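Local coordinates for UPF0053 protein HI_0107 (Haemophilus influenzae, PDB 3LAE) that is of unknown function but carries the transporter-associated (CorC_HlyC) domain of a CBS-domain membrane protein, a family tentatively linked to flavin adenine dinucleotide binding, at residues Gly40-Leu43 with Glu44-Glu48. Numbering follows the deposited sequence.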
loop_
_atom_site.group_PDB
_atom_site.type_symbol
_atom_site.label_atom_id
_atom_site.label_comp_id
_atom_site.label_asym_id
_atom_site.label_seq_id
_atom_site.Cartn_x
_atom_site.Cartn_y
_atom_site.Cartn_z
ATOM N N GLY A 40 5.159 -5.778 -0.928
ATOM C CA GLY A 40 5.276 -7.138 -0.410
ATOM C C GLY A 40 4.011 -7.604 0.308
ATOM O O GLY A 40 3.548 -8.734 0.138
ATOM N N LEU A 41 3.440 -6.737 1.127
ATOM C CA LEU A 41 2.214 -7.080 1.851
ATOM C C LEU A 41 1.074 -7.414 0.886
ATOM O O LEU A 41 0.345 -8.390 1.076
ATOM C CB LEU A 41 1.803 -5.911 2.747
ATOM C CG LEU A 41 0.566 -6.100 3.615
ATOM C CD1 LEU A 41 0.874 -7.126 4.683
ATOM C CD2 LEU A 41 0.122 -4.771 4.214
ATOM N N ILE A 42 0.906 -6.597 -0.146
ATOM C CA ILE A 42 -0.153 -6.844 -1.114
ATOM C C ILE A 42 0.103 -8.143 -1.881
ATOM O O ILE A 42 -0.805 -8.974 -2.036
ATOM C CB ILE A 42 -0.330 -5.654 -2.082
ATOM C CG1 ILE A 42 -0.774 -4.403 -1.313
ATOM C CG2 ILE A 42 -1.353 -5.989 -3.166
ATOM C CD1 ILE A 42 -0.639 -3.104 -2.116
ATOM N N LEU A 43 1.333 -8.341 -2.344
ATOM C CA LEU A 43 1.648 -9.550 -3.105
ATOM C C LEU A 43 1.472 -10.814 -2.276
ATOM O O LEU A 43 1.030 -11.842 -2.791
ATOM C CB LEU A 43 3.067 -9.489 -3.668
ATOM C CG LEU A 43 3.331 -8.451 -4.754
ATOM C CD1 LEU A 43 4.812 -8.453 -5.130
ATOM C CD2 LEU A 43 2.460 -8.720 -5.960
ATOM N N GLU A 44 1.796 -10.750 -0.987
ATOM C CA GLU A 44 1.690 -11.943 -0.145
ATOM C C GLU A 44 0.242 -12.349 0.041
ATOM O O GLU A 44 -0.057 -13.514 0.303
ATOM C CB GLU A 44 2.368 -11.732 1.210
ATOM C CG GLU A 44 3.871 -11.634 1.091
ATOM C CD GLU A 44 4.577 -11.457 2.417
ATOM O OE1 GLU A 44 3.943 -11.675 3.469
ATOM O OE2 GLU A 44 5.776 -11.099 2.397
ATOM N N HIS A 45 -0.661 -11.390 -0.107
ATOM C CA HIS A 45 -2.079 -11.655 0.120
ATOM C C HIS A 45 -2.819 -12.079 -1.139
ATOM O O HIS A 45 -3.808 -12.807 -1.064
ATOM C CB HIS A 45 -2.761 -10.440 0.748
ATOM C CG HIS A 45 -2.457 -10.267 2.204
ATOM N ND1 HIS A 45 -1.209 -9.913 2.667
ATOM C CD2 HIS A 45 -3.242 -10.396 3.300
ATOM C CE1 HIS A 45 -1.235 -9.831 3.985
ATOM N NE2 HIS A 45 -2.458 -10.120 4.394
ATOM N N LEU A 46 -2.338 -11.638 -2.294
ATOM C CA LEU A 46 -3.022 -11.944 -3.542
ATOM C C LEU A 46 -2.474 -13.192 -4.228
ATOM O O LEU A 46 -1.273 -13.455 -4.213
ATOM C CB LEU A 46 -2.993 -10.740 -4.482
ATOM C CG LEU A 46 -3.798 -9.555 -3.944
ATOM C CD1 LEU A 46 -4.020 -8.530 -5.033
ATOM C CD2 LEU A 46 -5.132 -10.035 -3.386
ATOM N N GLU A 47 -3.378 -13.968 -4.817
ATOM C CA GLU A 47 -2.992 -15.178 -5.530
ATOM C C GLU A 47 -2.923 -14.902 -7.030
ATOM O O GLU A 47 -3.314 -15.735 -7.854
ATOM C CB GLU A 47 -3.957 -16.324 -5.220
ATOM C CG GLU A 47 -5.421 -15.982 -5.431
ATOM C CD GLU A 47 -6.330 -17.161 -5.150
ATOM O OE1 GLU A 47 -5.811 -18.234 -4.766
ATOM O OE2 GLU A 47 -7.560 -17.015 -5.313
ATOM N N GLU A 48 -2.423 -13.714 -7.361
ATOM C CA GLU A 48 -2.211 -13.275 -8.735
ATOM C C GLU A 48 -1.795 -11.806 -8.710
ATOM O O GLU A 48 -2.358 -11.018 -7.955
ATOM C CB GLU A 48 -3.472 -13.478 -9.587
ATOM C CG GLU A 48 -4.786 -13.110 -8.898
ATOM C CD GLU A 48 -5.082 -11.624 -8.941
ATOM O OE1 GLU A 48 -5.131 -10.995 -7.862
ATOM O OE2 GLU A 48 -5.267 -11.087 -10.055
#
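His-45 reaches back with ND1 to the carbonyl oxygen of Leu-41, a 2.7 Å hydrogen bond that illustrates how a side chain can take part in closing the C-terminal end of a helix. The helix is 38-45, which packs on the antiparallel sheet of this transporter-associated domain. The backbone N of His-45 makes only a weak bond of 3.4 Å to the same Leu-41 O, so the imidazole supplies the shorter of the two contacts there. Leu-41 O lies at the ring edge but 26° out of its plane, and the N-H...O angle of 140° leaves the bond noticeably bent. With CG beside its own backbone N (chi1 -76°), His-45 holds the ring back along the preceding turn, where ND1 can meet that carbonyl.

One residue earlier the regular i to i+4 bond still holds, Glu-44 N donating to Gly-40 O at 2.9 Å. Beyond it the bonding forks: Ile-42 O accepts from Leu-46 N and from His-45 N, each at 3.1 Å, an i to i+4 and an i to i+3 bond sharing one acceptor as the helix gives way to loop. Leu-46 then continues in an extended backbone.

Outside these bonds the contact is made by side chains. The CB and CG of Glu-44 run alongside the carbonyl oxygen of Gly-40, CG at 3.1 Å from Gly-40 O. Toward the sheet, Leu-41 and His-45 both touch Ile-58 of strand 55-58, while Ile-42 and Leu-43 rest on Ile-73 of strand 72-80. Against the imidazole, the closest carbon is a methyl: Leu-41 CD1 sits 3.5 Å from His-45 CE1.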